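Local coordinates for protein beta-lactamase (Sebaldella termitidis, PDB 6N1N) that probably hydrolyses beta-lactam antibiotics to substituted beta-amino acids, as a class D serine beta-lactamase linked to antibiotic resistance, at residues Ile207-Ile220 / Arg235-Ile249. Residues are numbered along the deposited sequence; the frame is centred on the assembly and turned at random.
Sequences IEAKENVYFFAVRI and RKQLTMMAFRELGII. With SO4 (sulfate ion), chain C.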
ATOM      1  N   ILE A 207      -7.458   8.739  -2.225  1.00  9.69           N
ATOM      2  CA  ILE A 207      -8.895   8.897  -2.332  1.00  7.49           C
ATOM      3  C   ILE A 207      -9.168  10.124  -3.184  1.00 11.46           C
ATOM      4  O   ILE A 207      -8.605  11.198  -2.940  1.00 11.81           O
ATOM      5  CB  ILE A 207      -9.568   9.001  -0.949  1.00  9.16           C
ATOM      6  CG1 ILE A 207     -11.098   8.987  -1.133  1.00 10.31           C
ATOM      7  CG2 ILE A 207      -9.122  10.234  -0.132  1.00 10.66           C
ATOM      8  CD1 ILE A 207     -11.884   8.828   0.208  1.00 11.70           C
ATOM      9  N   GLU A 208     -10.022   9.946  -4.189  1.00  8.48           N
ATOM     10  CA  GLU A 208     -10.510  11.024  -5.050  1.00  9.32           C
ATOM     11  C   GLU A 208     -11.806  11.548  -4.447  1.00  9.47           C
ATOM     12  O   GLU A 208     -12.797  10.813  -4.349  1.00 10.52           O
ATOM     13  CB  GLU A 208     -10.740  10.511  -6.475  1.00  9.76           C
ATOM     14  CG  GLU A 208      -9.444  10.054  -7.153  1.00  9.17           C
ATOM     15  CD  GLU A 208      -9.579   9.357  -8.502  1.00 13.50           C
ATOM     16  OE1 GLU A 208     -10.555   8.607  -8.711  1.00 14.68           O
ATOM     17  OE2 GLU A 208      -8.668   9.539  -9.365  1.00 12.74           O
ATOM     18  N   ALA A 209     -11.807  12.827  -4.065  1.00  9.26           N
ATOM     19  CA  ALA A 209     -12.935  13.426  -3.366  1.00 10.93           C
ATOM     20  C   ALA A 209     -12.801  14.935  -3.455  1.00 13.96           C
ATOM     21  O   ALA A 209     -11.686  15.461  -3.486  1.00 11.70           O
ATOM     22  CB  ALA A 209     -12.984  13.000  -1.898  1.00 13.30           C
ATOM     23  N   LYS A 210     -13.942  15.623  -3.464  1.00 13.02           N
ATOM     24  CA  LYS A 210     -13.978  17.084  -3.301  1.00 13.19           C
ATOM     25  C   LYS A 210     -13.167  17.802  -4.370  1.00 13.41           C
ATOM     26  O   LYS A 210     -12.436  18.757  -4.075  1.00 14.42           O
ATOM     27  CB  LYS A 210     -13.489  17.500  -1.908  1.00 22.45           C
ATOM     28  CG  LYS A 210     -14.356  17.002  -0.755  1.00 35.66           C
ATOM     29  CD  LYS A 210     -13.934  17.648   0.553  1.00 47.87           C
ATOM     30  CE  LYS A 210     -14.471  19.066   0.685  1.00 59.37           C
ATOM     31  NZ  LYS A 210     -13.846  19.788   1.836  1.00 68.71           N
ATOM     32  N   GLU A 211     -13.290  17.350  -5.620  1.00 14.18           N
ATOM     33  CA  GLU A 211     -12.500  17.877  -6.733  1.00  8.27           C
ATOM     34  C   GLU A 211     -11.030  17.967  -6.342  1.00 11.49           C
ATOM     35  O   GLU A 211     -10.357  18.968  -6.567  1.00 15.96           O
ATOM     36  CB  GLU A 211     -13.042  19.228  -7.204  1.00 12.71           C
ATOM     37  CG  GLU A 211     -14.373  19.127  -7.943  1.00 23.97           C
ATOM     38  CD  GLU A 211     -14.871  20.471  -8.478  1.00 37.46           C
ATOM     39  OE1 GLU A 211     -15.176  21.367  -7.656  1.00 42.01           O
ATOM     40  OE2 GLU A 211     -14.946  20.631  -9.719  1.00 31.88           O
ATOM     41  N   ASN A 212     -10.530  16.877  -5.774  1.00  8.18           N
ATOM     42  CA  ASN A 212      -9.174  16.838  -5.253  1.00 12.24           C
ATOM     43  C   ASN A 212      -8.753  15.386  -5.176  1.00 11.27           C
ATOM     44  O   ASN A 212      -9.532  14.468  -5.480  1.00 11.27           O
ATOM     45  CB  ASN A 212      -9.130  17.498  -3.875  1.00 11.10           C
ATOM     46  CG  ASN A 212      -7.764  18.005  -3.488  1.00 13.05           C
ATOM     47  OD1 ASN A 212      -6.727  17.611  -4.033  1.00 12.25           O
ATOM     48  ND2 ASN A 212      -7.759  18.864  -2.493  1.00 10.16           N
ATOM     49  N   VAL A 213      -7.513  15.180  -4.748  1.00  8.42           N
ATOM     50  CA  VAL A 213      -6.973  13.857  -4.451  1.00  8.02           C
ATOM     51  C   VAL A 213      -6.219  13.957  -3.132  1.00 10.97           C
ATOM     52  O   VAL A 213      -5.399  14.860  -2.944  1.00  9.68           O
ATOM     53  CB  VAL A 213      -6.014  13.331  -5.533  1.00 11.38           C
ATOM     54  CG1 VAL A 213      -5.696  11.850  -5.300  1.00  9.42           C
ATOM     55  CG2 VAL A 213      -6.591  13.509  -6.884  1.00 14.73           C
ATOM     56  N   TYR A 214      -6.453  13.001  -2.244  1.00  8.25           N
ATOM     57  CA  TYR A 214      -5.760  12.922  -0.962  1.00  7.59           C
ATOM     58  C   TYR A 214      -5.005  11.595  -0.911  1.00  9.16           C
ATOM     59  O   TYR A 214      -5.613  10.520  -0.845  1.00 10.21           O
ATOM     60  CB  TYR A 214      -6.731  13.055   0.214  1.00 12.61           C
ATOM     61  CG  TYR A 214      -7.530  14.334   0.154  1.00  8.73           C
ATOM     62  CD1 TYR A 214      -7.090  15.503   0.788  1.00  9.53           C
ATOM     63  CD2 TYR A 214      -8.703  14.411  -0.598  1.00  9.56           C
ATOM     64  CE1 TYR A 214      -7.792  16.665   0.690  1.00  9.90           C
ATOM     65  CE2 TYR A 214      -9.415  15.583  -0.695  1.00 10.46           C
ATOM     66  CZ  TYR A 214      -8.967  16.701  -0.056  1.00 11.00           C
ATOM     67  OH  TYR A 214      -9.710  17.842  -0.145  1.00 13.29           O
ATOM     68  N   PHE A 215      -3.673  11.687  -0.935  1.00  9.80           N
ATOM     69  CA  PHE A 215      -2.817  10.519  -0.761  1.00  8.26           C
ATOM     70  C   PHE A 215      -2.630  10.240   0.714  1.00 10.86           C
ATOM     71  O   PHE A 215      -2.559  11.167   1.520  1.00 10.89           O
ATOM     72  CB  PHE A 215      -1.479  10.772  -1.451  1.00  8.50           C
ATOM     73  CG  PHE A 215      -1.618  10.974  -2.934  1.00  9.67           C
ATOM     74  CD1 PHE A 215      -1.502   9.905  -3.790  1.00 11.12           C
ATOM     75  CD2 PHE A 215      -1.962  12.206  -3.464  1.00 12.17           C
ATOM     76  CE1 PHE A 215      -1.685  10.069  -5.138  1.00  7.12           C
ATOM     77  CE2 PHE A 215      -2.140  12.369  -4.809  1.00 10.01           C
ATOM     78  CZ  PHE A 215      -1.995  11.311  -5.661  1.00  7.68           C
ATOM     79  N   PHE A 216      -2.575   8.950   1.085  1.00 10.39           N
ATOM     80  CA  PHE A 216      -2.506   8.631   2.504  1.00 11.56           C
ATOM     81  C   PHE A 216      -1.625   7.426   2.788  1.00  9.24           C
ATOM     82  O   PHE A 216      -1.481   6.521   1.977  1.00  8.78           O
ATOM     83  CB  PHE A 216      -3.912   8.381   3.108  1.00 10.20           C
ATOM     84  CG  PHE A 216      -4.643   7.210   2.521  1.00  9.18           C
ATOM     85  CD1 PHE A 216      -4.544   5.945   3.067  1.00  9.41           C
ATOM     86  CD2 PHE A 216      -5.434   7.378   1.415  1.00  9.40           C
ATOM     87  CE1 PHE A 216      -5.219   4.870   2.508  1.00 10.70           C
ATOM     88  CE2 PHE A 216      -6.115   6.319   0.860  1.00 11.28           C
ATOM     89  CZ  PHE A 216      -5.991   5.055   1.408  1.00  8.53           C
ATOM     90  N   ALA A 217      -1.026   7.440   3.965  1.00  8.13           N
ATOM     91  CA  ALA A 217      -0.296   6.283   4.459  1.00  7.51           C
ATOM     92  C   ALA A 217      -0.541   6.233   5.959  1.00  7.71           C
ATOM     93  O   ALA A 217      -0.083   7.098   6.699  1.00  9.21           O
ATOM     94  CB  ALA A 217       1.202   6.363   4.141  1.00  7.74           C
ATOM     95  N   VAL A 218      -1.335   5.261   6.366  1.00  9.01           N
ATOM     96  CA  VAL A 218      -1.611   4.981   7.760  1.00 10.29           C
ATOM     97  C   VAL A 218      -0.724   3.814   8.150  1.00  8.32           C
ATOM     98  O   VAL A 218      -0.622   2.823   7.416  1.00 11.91           O
ATOM     99  CB  VAL A 218      -3.098   4.637   7.962  1.00 11.06           C
ATOM    100  CG1 VAL A 218      -3.326   4.014   9.339  1.00 16.03           C
ATOM    101  CG2 VAL A 218      -3.953   5.845   7.781  1.00 15.70           C
ATOM    102  N   ARG A 219      -0.038   3.936   9.271  1.00 11.08           N
ATOM    103  CA  ARG A 219       0.809   2.842   9.716  1.00 11.67           C
ATOM    104  C   ARG A 219       0.706   2.744  11.225  1.00 13.81           C
ATOM    105  O   ARG A 219       1.243   3.587  11.962  1.00 14.62           O
ATOM    106  CB  ARG A 219       2.250   3.005   9.268  1.00  9.42           C
ATOM    107  CG  ARG A 219       3.035   1.748   9.538  1.00 17.19           C
ATOM    108  CD  ARG A 219       4.470   1.850   9.114  1.00 16.62           C
ATOM    109  NE  ARG A 219       5.199   2.929   9.772  1.00 13.03           N
ATOM    110  CZ  ARG A 219       6.377   3.391   9.354  1.00 18.87           C
ATOM    111  NH1 ARG A 219       6.985   2.878   8.268  1.00 14.60           N
ATOM    112  NH2 ARG A 219       6.943   4.384  10.023  1.00 17.63           N
ATOM    113  N   ILE A 220       0.060   1.685  11.659  1.00 14.70           N
ATOM    114  CA  ILE A 220      -0.194   1.407  13.056  1.00  9.93           C
ATOM    115  C   ILE A 220       0.942   0.565  13.591  1.00 11.57           C
ATOM    116  O   ILE A 220       1.370  -0.405  12.946  1.00 13.95           O
ATOM    117  CB  ILE A 220      -1.534   0.665  13.209  1.00 11.38           C
ATOM    118  CG1 ILE A 220      -2.666   1.587  12.747  1.00 14.07           C
ATOM    119  CG2 ILE A 220      -1.738   0.152  14.633  1.00 18.59           C
ATOM    120  CD1 ILE A 220      -3.961   0.859  12.518  1.00 19.52           C
ATOM    121  N   ARG A 235      -8.210  -0.925  10.613  1.00 13.31           N
ATOM    122  CA  ARG A 235      -7.300   0.015   9.966  1.00 17.09           C
ATOM    123  C   ARG A 235      -7.989   0.861   8.901  1.00 11.68           C
ATOM    124  O   ARG A 235      -7.688   2.054   8.766  1.00 11.32           O
ATOM    125  CB  ARG A 235      -6.104  -0.723   9.360  1.00 11.71           C
ATOM    126  CG  ARG A 235      -6.438  -1.730   8.292  1.00 16.14           C
ATOM    127  CD  ARG A 235      -5.290  -2.690   8.146  1.00 23.21           C
ATOM    128  NE  ARG A 235      -5.693  -4.018   7.717  1.00 35.40           N
ATOM    129  CZ  ARG A 235      -4.840  -4.948   7.300  1.00 41.93           C
ATOM    130  NH1 ARG A 235      -3.540  -4.677   7.236  1.00 36.84           N
ATOM    131  NH2 ARG A 235      -5.285  -6.138   6.926  1.00 42.88           N
ATOM    132  N   LYS A 236      -8.909   0.281   8.136  1.00 14.94           N
ATOM    133  CA  LYS A 236      -9.575   1.079   7.105  1.00 11.18           C
ATOM    134  C   LYS A 236     -10.542   2.078   7.738  1.00 11.73           C
ATOM    135  O   LYS A 236     -10.560   3.260   7.363  1.00 12.01           O
ATOM    136  CB  LYS A 236     -10.258   0.145   6.106  1.00 18.52           C
ATOM    137  CG  LYS A 236     -11.414   0.769   5.345  1.00 49.79           C
ATOM    138  CD  LYS A 236     -11.610   0.096   3.994  1.00 65.30           C
ATOM    139  CE  LYS A 236     -13.026   0.282   3.481  1.00 64.77           C
ATOM    140  NZ  LYS A 236     -13.535   1.646   3.781  1.00 70.88           N
ATOM    141  N   GLN A 237     -11.277   1.658   8.776  1.00 13.77           N
ATOM    142  CA  GLN A 237     -12.188   2.575   9.451  1.00 12.73           C
ATOM    143  C   GLN A 237     -11.447   3.718  10.145  1.00 11.04           C
ATOM    144  O   GLN A 237     -11.920   4.856  10.134  1.00 12.60           O
ATOM    145  CB  GLN A 237     -13.055   1.814  10.458  1.00 17.74           C
ATOM    146  CG  GLN A 237     -14.017   2.698  11.233  1.00 21.38           C
ATOM    147  CD  GLN A 237     -15.005   3.454  10.346  1.00 22.15           C
ATOM    148  OE1 GLN A 237     -15.368   4.579  10.655  1.00 22.56           O
ATOM    149  NE2 GLN A 237     -15.456   2.825   9.253  1.00 21.61           N
ATOM    150  N   LEU A 238     -10.284   3.439  10.748  1.00 14.69           N
ATOM    151  CA  LEU A 238      -9.461   4.512  11.303  1.00 13.83           C
ATOM    152  C   LEU A 238      -9.118   5.549  10.234  1.00 12.54           C
ATOM    153  O   LEU A 238      -9.169   6.761  10.483  1.00 12.74           O
ATOM    154  CB  LEU A 238      -8.174   3.914  11.887  1.00 13.00           C
ATOM    155  CG  LEU A 238      -7.191   4.857  12.589  1.00 22.17           C
ATOM    156  CD1 LEU A 238      -6.251   4.043  13.486  1.00 31.76           C
ATOM    157  CD2 LEU A 238      -6.348   5.706  11.631  1.00 20.13           C
ATOM    158  N   THR A 239      -8.730   5.079   9.049  1.00 11.81           N
ATOM    159  CA  THR A 239      -8.423   5.976   7.942  1.00  8.36           C
ATOM    160  C   THR A 239      -9.641   6.828   7.583  1.00 10.84           C
ATOM    161  O   THR A 239      -9.525   8.049   7.377  1.00 14.04           O
ATOM    162  CB  THR A 239      -7.932   5.134   6.759  1.00 10.27           C
ATOM    163  OG1 THR A 239      -6.848   4.296   7.199  1.00 10.62           O
ATOM    164  CG2 THR A 239      -7.438   5.991   5.626  1.00 12.58           C
HETATM  165  N   MSE A 240     -10.826   6.210   7.525  1.00 14.38           N
HETATM  166  CA  MSE A 240     -12.039   6.950   7.169  1.00 15.50           C
HETATM  167  C   MSE A 240     -12.375   7.972   8.234  1.00 13.55           C
HETATM  168  O   MSE A 240     -12.848   9.065   7.915  1.00 13.08           O
HETATM  169  CB  MSE A 240     -13.240   6.014   6.972  1.00 15.56           C
HETATM  170  CG  MSE A 240     -13.003   4.898   5.940  1.00 18.04           C
HETATM  171 SE   MSE A 240     -12.499   5.528   4.151  1.00 26.34          SE
HETATM  172  CE  MSE A 240     -14.305   5.789   3.445  1.00 28.37           C
HETATM  173  N   MSE A 241     -12.143   7.618   9.499  1.00 13.22           N
HETATM  174  CA  MSE A 241     -12.337   8.581  10.586  1.00 12.23           C
HETATM  175  C   MSE A 241     -11.421   9.796  10.448  1.00 10.52           C
HETATM  176  O   MSE A 241     -11.861  10.925  10.679  1.00 14.60           O
HETATM  177  CB  MSE A 241     -12.138   7.903  11.951  1.00 19.10           C
HETATM  178  CG  MSE A 241     -13.278   6.993  12.284  1.00 16.71           C
HETATM  179 SE   MSE A 241     -12.852   5.936  13.871  1.00 34.18          SE
HETATM  180  CE  MSE A 241     -12.025   7.334  14.857  1.00 12.22           C
ATOM    181  N   ALA A 242     -10.152   9.567  10.100  1.00 13.44           N
ATOM    182  CA  ALA A 242      -9.245  10.675   9.843  1.00 14.77           C
ATOM    183  C   ALA A 242      -9.759  11.544   8.703  1.00 10.65           C
ATOM    184  O   ALA A 242      -9.740  12.777   8.810  1.00 13.35           O
ATOM    185  CB  ALA A 242      -7.844  10.156   9.531  1.00 11.78           C
ATOM    186  N   PHE A 243     -10.227  10.927   7.609  1.00 11.94           N
ATOM    187  CA  PHE A 243     -10.779  11.717   6.510  1.00 11.61           C
ATOM    188  C   PHE A 243     -11.968  12.568   6.975  1.00 14.78           C
ATOM    189  O   PHE A 243     -12.072  13.752   6.623  1.00 12.23           O
ATOM    190  CB  PHE A 243     -11.240  10.824   5.344  1.00  9.93           C
ATOM    191  CG  PHE A 243     -10.145  10.055   4.635  1.00 11.98           C
ATOM    192  CD1 PHE A 243      -8.824  10.461   4.636  1.00 12.80           C
ATOM    193  CD2 PHE A 243     -10.478   8.900   3.929  1.00 10.12           C
ATOM    194  CE1 PHE A 243      -7.851   9.713   3.955  1.00 12.46           C
ATOM    195  CE2 PHE A 243      -9.495   8.174   3.251  1.00 13.80           C
ATOM    196  CZ  PHE A 243      -8.192   8.601   3.262  1.00 12.96           C
ATOM    197  N   ARG A 244     -12.881  11.979   7.755  1.00 12.45           N
ATOM    198  CA  ARG A 244     -14.033  12.737   8.234  1.00 16.55           C
ATOM    199  C   ARG A 244     -13.595  13.859   9.160  1.00 17.46           C
ATOM    200  O   ARG A 244     -14.143  14.959   9.107  1.00 16.05           O
ATOM    201  CB  ARG A 244     -15.035  11.807   8.930  1.00 12.04           C
ATOM    202  CG  ARG A 244     -15.769  10.915   7.912  1.00 15.99           C
ATOM    203  CD  ARG A 244     -16.964  10.173   8.494  1.00 21.94           C
ATOM    204  NE  ARG A 244     -16.534   9.184   9.471  1.00 23.90           N
ATOM    205  CZ  ARG A 244     -16.330   7.887   9.212  1.00 28.50           C
ATOM    206  NH1 ARG A 244     -16.535   7.383   8.001  1.00 29.74           N
ATOM    207  NH2 ARG A 244     -15.922   7.095  10.185  1.00 25.49           N
ATOM    208  N   GLU A 245     -12.615  13.597  10.024  1.00 15.58           N
ATOM    209  CA  GLU A 245     -12.111  14.647  10.906  1.00 21.67           C
ATOM    210  C   GLU A 245     -11.588  15.835  10.103  1.00 16.00           C
ATOM    211  O   GLU A 245     -11.798  16.997  10.485  1.00 19.23           O
ATOM    212  CB  GLU A 245     -11.023  14.068  11.814  1.00 21.44           C
ATOM    213  CG  GLU A 245     -10.284  15.092  12.650  1.00 27.34           C
ATOM    214  CD  GLU A 245     -11.163  15.737  13.690  1.00 34.68           C
ATOM    215  OE1 GLU A 245     -11.947  15.009  14.351  1.00 45.08           O
ATOM    216  OE2 GLU A 245     -11.058  16.974  13.838  1.00 37.08           O
ATOM    217  N   LEU A 246     -10.963  15.570   8.967  1.00 14.59           N
ATOM    218  CA  LEU A 246     -10.373  16.601   8.124  1.00 17.76           C
ATOM    219  C   LEU A 246     -11.349  17.194   7.113  1.00 17.04           C
ATOM    220  O   LEU A 246     -10.939  18.054   6.327  1.00 17.56           O
ATOM    221  CB  LEU A 246      -9.156  16.035   7.371  1.00 15.84           C
ATOM    222  CG  LEU A 246      -7.999  15.618   8.283  1.00 16.41           C
ATOM    223  CD1 LEU A 246      -6.976  14.771   7.556  1.00 14.23           C
ATOM    224  CD2 LEU A 246      -7.311  16.827   8.896  1.00 18.05           C
ATOM    225  N   GLY A 247     -12.609  16.753   7.105  1.00 15.03           N
ATOM    226  CA  GLY A 247     -13.580  17.227   6.136  1.00 20.24           C
ATOM    227  C   GLY A 247     -13.416  16.687   4.738  1.00 17.91           C
ATOM    228  O   GLY A 247     -14.030  17.220   3.814  1.00 19.10           O
ATOM    229  N   ILE A 248     -12.585  15.659   4.550  1.00 13.31           N
ATOM    230  CA  ILE A 248     -12.352  15.096   3.229  1.00 13.72           C
ATOM    231  C   ILE A 248     -13.583  14.338   2.732  1.00 16.29           C
ATOM    232  O   ILE A 248     -13.944  14.436   1.554  1.00 15.66           O
ATOM    233  CB  ILE A 248     -11.096  14.207   3.246  1.00 18.40           C
ATOM    234  CG1 ILE A 248      -9.838  15.079   3.395  1.00 17.21           C
ATOM    235  CG2 ILE A 248     -11.031  13.366   1.975  1.00 18.32           C
ATOM    236  CD1 ILE A 248      -8.577  14.283   3.764  1.00 18.45           C
ATOM    237  N   ILE A 249     -14.236  13.562   3.607  1.00 11.99           N
ATOM    238  CA  ILE A 249     -15.529  12.961   3.308  1.00 13.95           C
ATOM    239  C   ILE A 249     -16.485  13.258   4.458  1.00 16.35           C
ATOM    240  O   ILE A 249     -16.084  13.640   5.560  1.00 14.48           O
ATOM    241  CB  ILE A 249     -15.446  11.431   3.078  1.00 19.58           C
ATOM    242  CG1 ILE A 249     -14.992  10.718   4.350  1.00 17.95           C
ATOM    243  CG2 ILE A 249     -14.500  11.128   1.903  1.00 18.58           C
ATOM    244  CD1 ILE A 249     -14.801   9.216   4.186  1.00 19.47           C
TER
HETATM  245  S   SO4 C 302      -3.081  -7.869   4.264  1.00 43.76           S
HETATM  246  O1  SO4 C 302      -3.840  -8.967   4.870  1.00 60.70           O
HETATM  247  O2  SO4 C 302      -1.943  -8.405   3.468  1.00 21.50           O
HETATM  248  O3  SO4 C 302      -3.947  -7.135   3.348  1.00 45.66           O
HETATM  249  O4  SO4 C 302      -2.612  -6.999   5.347  1.00 47.15           O
HETATM  250  O   HOH W   1     -11.331  19.657   3.738  1.00 33.95           O
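Ile248 lies flat across the Tyr214 ring: its CG1 stands 3.7 Å above the plane and over the centre, while Ile248 CD1 lies over the Tyr214 CD1 edge of the ring and Ile248 CG2 over Tyr214 CD2, so three carbons of one branched chain blanket a single face. This CH-pi contact is built beyond the helix. Gly247, with positive phi, closes a Schellman motif, and the turn carries Ile248 back over the hairpin. A pair of aromatic rings follows along the strand. The edge of Phe243 meets the face of Phe216 in a T-shaped pair, planes at 75° and centroids 5.4 Å apart, with Phe243 CZ 3.5 Å from Phe216 CD2. With CG between backbone N and carbonyl carbon (chi1 63°), the Phe216 ring is placed to offer that face; Thr239 CG2 lies over the same ring in a CH-pi contact. Phe243 is itself sandwiched, Ile207 CG2 over one face and the Thr239 carbonyl oxygen over the other. The Thr239 hydroxyl donates to Arg235 O (OG1 to O 2.9 Å), which also accepts from Thr239 N on the opposite face of its carbonyl plane; this satisfies a polar group pressed against Val218 CG2. Near the chain end, Lys210 NZ makes a weak hydrogen bond to Gly247 O at 3.2 Å, and a water links the same amine, again weakly, to Leu246 O. At the other end Arg235 turns away, NH1 and NH2 both donating to O4 of a sulfate, probably from the crystallisation liquor, that is also hydrogen-bonded to Ser51 OG, the predicted acyl-ester nucleophile. Helix segment 235-245 crosses strand 212-220 at 128°, axes 9.6 Å apart, packing on the central sheet of the penicillin-binding transpeptidase fold; helix 147-159 covers Val213 and Phe215 on the other face, and strand 184-195 meets Met240 and Ile249.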